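Side-chain contacts in amine oxidase (Emericella nidulans, PDB 3PGB), which probably oxidises primary amines by means of a copper ion and a topaquinone cofactor: residues Tyr401-Ser404 with Tyr405-Phe408; His660-Asn663 with Ser664-Ile667. All coordinates share one frame; numbering follows the deposited sequence.

Following the chain from its N terminus, interaction 1 comes first: strand 400-402, which pairs with strand 374-389, ends in a tight turn, and residues 401-408 close on themselves as the chain leaves the strand. More than 250 residues later, interaction 2 closes a similarly short loop at residues 660-667, between strands 646-650 and 686-698. The two lie in series and neither nest nor cross, yet their centres are only 10 Å apart. Y405 and S404 pack on the second loop: Y405 CB lies 3.4 Å from P661 O, and Y405 CE1 lies 3.6 Å from Q665 NE2. This joins the post-strand turn to a distant loop of the same enzyme domain.

Interaction 1: Tyr401-Ser404 with Tyr405-Phe408; sequences YLDS and YYGF
Y406 leans back over the turn to reach both D403 and Y401. CB rests 3.6 Å from D403 O. CG stands anti to the residue's own carbonyl carbon (chi1 -60°), which swings the ring back beside the residues before the turn. D403 O consequently lies at the ring's edge, near its plane, and CD1 also passes 4.3 Å from D403 OD1. Farther out, CE1 comes within 4.2 Å of Y401 CD1, the two rings meeting at a slant. At the tip, OH sits 4.0 Å from Y401 CE1 and is hydrogen-bonded to D225, while the Y401 hydroxyl has Q509 as its partner. One face of the Y406 ring carries Y405 CD2 above its centre.

The backbone beneath is a strand exit folding back through an i to i+3 and an i to i+4 bond as strand 400-402 ends. Y405 N donates to L402 O. D403 O takes two N-H groups, a good bond from G407 N (2.8 Å, in the carbonyl plane) and a weak one from Y406 N. At the positive phi of G407 (95°) a side chain would press on the preceding carbonyl O, and glycine has none. D403 is the predicted proton acceptor of the active site, consistent with the catalytic base of copper amine oxidases, and its side chain is about 7 Å from that of the copper ligand H534. Its CB is met by the F408 ring, CE2 at 3.7 Å and CZ at 3.9 Å. Y486 touches both D403 and F408, and F408 also packs on L382 and A385 of strand 374-389.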
ATOM      1  N   TYR A 401     -22.760 -11.638   5.020  1.00 15.53           N
ATOM      2  CA  TYR A 401     -22.037 -12.570   5.881  1.00 15.57           C
ATOM      3  C   TYR A 401     -21.341 -11.848   7.029  1.00 15.66           C
ATOM      4  O   TYR A 401     -20.715 -10.808   6.838  1.00 15.67           O
ATOM      5  CB  TYR A 401     -20.983 -13.367   5.093  1.00 15.47           C
ATOM      6  CG  TYR A 401     -21.546 -14.374   4.116  1.00 15.20           C
ATOM      7  CD1 TYR A 401     -22.395 -15.382   4.544  1.00 15.53           C
ATOM      8  CD2 TYR A 401     -21.210 -14.332   2.773  1.00 14.96           C
ATOM      9  CE1 TYR A 401     -22.911 -16.300   3.663  1.00 15.35           C
ATOM     10  CE2 TYR A 401     -21.722 -15.251   1.882  1.00 15.21           C
ATOM     11  CZ  TYR A 401     -22.574 -16.235   2.337  1.00 15.58           C
ATOM     12  OH  TYR A 401     -23.101 -17.169   1.472  1.00 16.78           O
ATOM     13  N   LEU A 402     -21.480 -12.416   8.219  1.00 15.94           N
ATOM     14  CA  LEU A 402     -20.717 -12.025   9.383  1.00 16.27           C
ATOM     15  C   LEU A 402     -19.963 -13.281   9.796  1.00 16.64           C
ATOM     16  O   LEU A 402     -20.539 -14.194  10.386  1.00 16.95           O
ATOM     17  CB  LEU A 402     -21.648 -11.517  10.483  1.00 16.16           C
ATOM     18  CG  LEU A 402     -22.364 -10.196  10.150  1.00 16.10           C
ATOM     19  CD1 LEU A 402     -23.554  -9.957  11.068  1.00 15.15           C
ATOM     20  CD2 LEU A 402     -21.393  -9.010  10.198  1.00 14.85           C
ATOM     21  N   ASP A 403     -18.674 -13.321   9.461  1.00 16.94           N
ATOM     22  CA  ASP A 403     -17.914 -14.577   9.429  1.00 17.10           C
ATOM     23  C   ASP A 403     -17.633 -15.251  10.774  1.00 17.08           C
ATOM     24  O   ASP A 403     -17.353 -16.447  10.805  1.00 16.76           O
ATOM     25  CB  ASP A 403     -16.592 -14.377   8.678  1.00 17.27           C
ATOM     26  CG  ASP A 403     -16.763 -14.419   7.172  1.00 17.62           C
ATOM     27  OD1 ASP A 403     -17.626 -15.185   6.682  1.00 18.13           O
ATOM     28  OD2 ASP A 403     -16.020 -13.693   6.477  1.00 18.58           O
ATOM     29  N   SER A 404     -17.700 -14.513  11.877  1.00 17.22           N
ATOM     30  CA  SER A 404     -17.429 -15.120  13.179  1.00 17.36           C
ATOM     31  C   SER A 404     -18.527 -16.111  13.579  1.00 17.35           C
ATOM     32  O   SER A 404     -18.326 -16.921  14.477  1.00 17.63           O
ATOM     33  CB  SER A 404     -17.224 -14.062  14.261  1.00 17.35           C
ATOM     34  OG  SER A 404     -18.437 -13.450  14.615  1.00 17.51           O
ATOM     35  N   TYR A 405     -19.677 -16.047  12.911  1.00 17.35           N
ATOM     36  CA  TYR A 405     -20.711 -17.076  13.040  1.00 17.17           C
ATOM     37  C   TYR A 405     -20.133 -18.439  12.652  1.00 17.01           C
ATOM     38  O   TYR A 405     -20.327 -19.429  13.359  1.00 17.09           O
ATOM     39  CB  TYR A 405     -21.911 -16.741  12.145  1.00 17.29           C
ATOM     40  CG  TYR A 405     -22.972 -17.823  12.092  1.00 17.80           C
ATOM     41  CD1 TYR A 405     -23.930 -17.934  13.096  1.00 18.32           C
ATOM     42  CD2 TYR A 405     -23.018 -18.733  11.039  1.00 18.25           C
ATOM     43  CE1 TYR A 405     -24.909 -18.928  13.056  1.00 18.58           C
ATOM     44  CE2 TYR A 405     -23.997 -19.734  10.991  1.00 18.93           C
ATOM     45  CZ  TYR A 405     -24.933 -19.824  12.007  1.00 18.67           C
ATOM     46  OH  TYR A 405     -25.899 -20.802  11.971  1.00 19.29           O
ATOM     47  N   TYR A 406     -19.423 -18.482  11.530  1.00 16.80           N
ATOM     48  CA  TYR A 406     -18.772 -19.706  11.077  1.00 16.58           C
ATOM     49  C   TYR A 406     -17.486 -19.909  11.863  1.00 16.57           C
ATOM     50  O   TYR A 406     -17.120 -21.046  12.189  1.00 16.26           O
ATOM     51  CB  TYR A 406     -18.501 -19.642   9.575  1.00 16.60           C
ATOM     52  CG  TYR A 406     -19.766 -19.467   8.765  1.00 17.15           C
ATOM     53  CD1 TYR A 406     -20.155 -18.212   8.309  1.00 17.14           C
ATOM     54  CD2 TYR A 406     -20.596 -20.556   8.485  1.00 17.76           C
ATOM     55  CE1 TYR A 406     -21.325 -18.046   7.581  1.00 17.94           C
ATOM     56  CE2 TYR A 406     -21.767 -20.401   7.751  1.00 17.78           C
ATOM     57  CZ  TYR A 406     -22.129 -19.144   7.305  1.00 18.45           C
ATOM     58  OH  TYR A 406     -23.296 -18.976   6.579  1.00 19.91           O
ATOM     59  N   GLY A 407     -16.825 -18.790  12.176  1.00 16.51           N
ATOM     60  CA  GLY A 407     -15.591 -18.776  12.953  1.00 16.61           C
ATOM     61  C   GLY A 407     -14.352 -18.761  12.076  1.00 16.64           C
ATOM     62  O   GLY A 407     -14.274 -19.503  11.114  1.00 16.58           O
ATOM     63  N   PHE A 408     -13.379 -17.918  12.414  1.00 16.99           N
ATOM     64  CA  PHE A 408     -12.068 -17.933  11.753  1.00 17.29           C
ATOM     65  C   PHE A 408     -11.170 -19.072  12.258  1.00 17.67           C
ATOM     66  O   PHE A 408     -10.416 -19.663  11.488  1.00 17.82           O
ATOM     67  CB  PHE A 408     -11.355 -16.587  11.950  1.00 17.35           C
ATOM     68  CG  PHE A 408     -11.886 -15.494  11.073  1.00 17.24           C
ATOM     69  CD1 PHE A 408     -11.281 -15.210   9.859  1.00 16.88           C
ATOM     70  CD2 PHE A 408     -13.006 -14.763  11.446  1.00 17.21           C
ATOM     71  CE1 PHE A 408     -11.770 -14.212   9.033  1.00 16.24           C
ATOM     72  CE2 PHE A 408     -13.501 -13.764  10.619  1.00 17.25           C
ATOM     73  CZ  PHE A 408     -12.875 -13.493   9.409  1.00 16.49           C
TER

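Interaction 2: His660-Asn663 with Ser664-Ile667; sequences HPYN and SQDI
Y662 and Q665, three residues apart, meet through their aliphatic parts: Y662 CB touches Q665 CG at 3.6 Å. A chi1 of -58° sets CG beside the backbone N and against Y662 CB; the bend at chi2 (-55°) then turns the amide, whose NE2 reaches S664 OG. Among the other apolar contacts, P661 packs against two rings, CD over one face of the H660 imidazole and CB over one face of the Y662 ring, in both cases toward the rim. The Y662 ring also stacks with F146.

Side-chain hydrogen bonds form the second group. Y662 N donates to H660 ND1 at 3.1 Å, nearly in the imidazole plane, which fixes the rotation of that ring; NE2, on the far side, bonds to D148. Q665 NE2 donates to S664 OG (3.0 Å, 158°) in its own amide plane, and OE1 is taken by V180 N, so both ends of the amide are engaged. N663 is held likewise, by A638 O and V672 N, and D666 forms a salt bridge with R171.

Backbone and water bonds make up the third. N663 N to H660 O, 3.1 Å, closes a first turn. Q665 N reaches Y662 O at 3.0 Å and D666 N reaches N663 O at 3.2 Å, while a water links P661 O to S664 N, 3.0 Å from the latter.

A type I beta turn, H660 to N663, thus runs into a short 3-10 segment within the loop between strands 646-650 and 686-698 of the copper amine oxidase enzyme domain, packed against strand 176-178.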
ATOM      1  N   HIS A 660     -20.613 -10.118  18.100  1.00 14.00           N
ATOM      2  CA  HIS A 660     -20.930 -11.412  18.668  1.00 13.97           C
ATOM      3  C   HIS A 660     -21.281 -12.327  17.505  1.00 14.32           C
ATOM      4  O   HIS A 660     -21.923 -11.879  16.548  1.00 14.08           O
ATOM      5  CB  HIS A 660     -22.118 -11.289  19.607  1.00 14.13           C
ATOM      6  CG  HIS A 660     -22.411 -12.532  20.384  1.00 14.08           C
ATOM      7  ND1 HIS A 660     -23.026 -13.631  19.826  1.00 14.39           N
ATOM      8  CD2 HIS A 660     -22.191 -12.841  21.683  1.00 13.68           C
ATOM      9  CE1 HIS A 660     -23.164 -14.569  20.747  1.00 14.81           C
ATOM     10  NE2 HIS A 660     -22.662 -14.115  21.882  1.00 14.82           N
ATOM     11  N   PRO A 661     -20.862 -13.609  17.567  1.00 14.78           N
ATOM     12  CA  PRO A 661     -21.085 -14.533  16.453  1.00 14.87           C
ATOM     13  C   PRO A 661     -22.537 -14.686  16.015  1.00 15.13           C
ATOM     14  O   PRO A 661     -22.793 -14.882  14.826  1.00 15.54           O
ATOM     15  CB  PRO A 661     -20.577 -15.870  16.996  1.00 14.83           C
ATOM     16  CG  PRO A 661     -19.608 -15.515  18.017  1.00 14.73           C
ATOM     17  CD  PRO A 661     -20.099 -14.257  18.652  1.00 14.81           C
ATOM     18  N   TYR A 662     -23.466 -14.608  16.964  1.00 15.20           N
ATOM     19  CA  TYR A 662     -24.886 -14.804  16.673  1.00 15.17           C
ATOM     20  C   TYR A 662     -25.672 -13.498  16.585  1.00 15.09           C
ATOM     21  O   TYR A 662     -26.892 -13.498  16.804  1.00 15.23           O
ATOM     22  CB  TYR A 662     -25.534 -15.727  17.726  1.00 15.43           C
ATOM     23  CG  TYR A 662     -24.792 -17.018  17.980  1.00 14.84           C
ATOM     24  CD1 TYR A 662     -24.268 -17.766  16.931  1.00 15.57           C
ATOM     25  CD2 TYR A 662     -24.634 -17.500  19.268  1.00 15.16           C
ATOM     26  CE1 TYR A 662     -23.577 -18.954  17.167  1.00 15.92           C
ATOM     27  CE2 TYR A 662     -23.948 -18.684  19.516  1.00 15.96           C
ATOM     28  CZ  TYR A 662     -23.423 -19.404  18.463  1.00 16.18           C
ATOM     29  OH  TYR A 662     -22.754 -20.577  18.711  1.00 18.38           O
ATOM     30  N   ASN A 663     -24.997 -12.388  16.264  1.00 14.81           N
ATOM     31  CA  ASN A 663     -25.713 -11.157  15.896  1.00 14.43           C
ATOM     32  C   ASN A 663     -26.674 -11.447  14.727  1.00 14.47           C
ATOM     33  O   ASN A 663     -27.775 -10.909  14.666  1.00 14.71           O
ATOM     34  CB  ASN A 663     -24.745 -10.020  15.513  1.00 14.24           C
ATOM     35  CG  ASN A 663     -24.137  -9.289  16.730  1.00 13.72           C
ATOM     36  OD1 ASN A 663     -24.378  -9.635  17.889  1.00 12.26           O
ATOM     37  ND2 ASN A 663     -23.340  -8.267  16.447  1.00 12.62           N
ATOM     38  N   SER A 664     -26.248 -12.315  13.814  1.00 14.53           N
ATOM     39  CA  SER A 664     -27.055 -12.741  12.667  1.00 14.61           C
ATOM     40  C   SER A 664     -28.361 -13.458  13.033  1.00 14.66           C
ATOM     41  O   SER A 664     -29.257 -13.575  12.203  1.00 14.38           O
ATOM     42  CB  SER A 664     -26.233 -13.695  11.804  1.00 14.77           C
ATOM     43  OG  SER A 664     -25.907 -14.864  12.536  1.00 14.19           O
ATOM     44  N   GLN A 665     -28.452 -13.968  14.257  1.00 14.84           N
ATOM     45  CA  GLN A 665     -29.626 -14.723  14.685  1.00 14.88           C
ATOM     46  C   GLN A 665     -30.773 -13.807  15.093  1.00 15.06           C
ATOM     47  O   GLN A 665     -31.928 -14.228  15.092  1.00 14.75           O
ATOM     48  CB  GLN A 665     -29.270 -15.675  15.834  1.00 14.78           C
ATOM     49  CG  GLN A 665     -28.167 -16.671  15.495  1.00 14.19           C
ATOM     50  CD  GLN A 665     -28.468 -17.481  14.251  1.00 13.89           C
ATOM     51  OE1 GLN A 665     -29.151 -18.508  14.315  1.00 13.55           O
ATOM     52  NE2 GLN A 665     -27.956 -17.023  13.103  1.00 12.78           N
ATOM     53  N   ASP A 666     -30.452 -12.560  15.430  1.00 15.34           N
ATOM     54  CA  ASP A 666     -31.456 -11.593  15.865  1.00 15.54           C
ATOM     55  C   ASP A 666     -31.004 -10.170  15.496  1.00 15.87           C
ATOM     56  O   ASP A 666     -30.582  -9.381  16.346  1.00 15.44           O
ATOM     57  CB  ASP A 666     -31.685 -11.746  17.373  1.00 15.72           C
ATOM     58  CG  ASP A 666     -32.993 -11.141  17.839  1.00 15.45           C
ATOM     59  OD1 ASP A 666     -33.531 -10.253  17.150  1.00 15.43           O
ATOM     60  OD2 ASP A 666     -33.478 -11.558  18.913  1.00 15.46           O
ATOM     61  N   ILE A 667     -31.114  -9.851  14.211  1.00 16.24           N
ATOM     62  CA  ILE A 667     -30.565  -8.605  13.686  1.00 16.78           C
ATOM     63  C   ILE A 667     -31.268  -7.356  14.228  1.00 17.22           C
ATOM     64  O   ILE A 667     -30.694  -6.267  14.213  1.00 17.16           O
ATOM     65  CB  ILE A 667     -30.542  -8.593  12.135  1.00 16.77           C
ATOM     66  CG1 ILE A 667     -31.952  -8.516  11.546  1.00 16.53           C
ATOM     67  CG2 ILE A 667     -29.804  -9.826  11.605  1.00 16.62           C
ATOM     68  CD1 ILE A 667     -31.998  -8.780  10.041  1.00 16.21           C
TER
HETATM   69  O   HOH W   1     -23.323 -12.719  13.496  1.00  9.16           O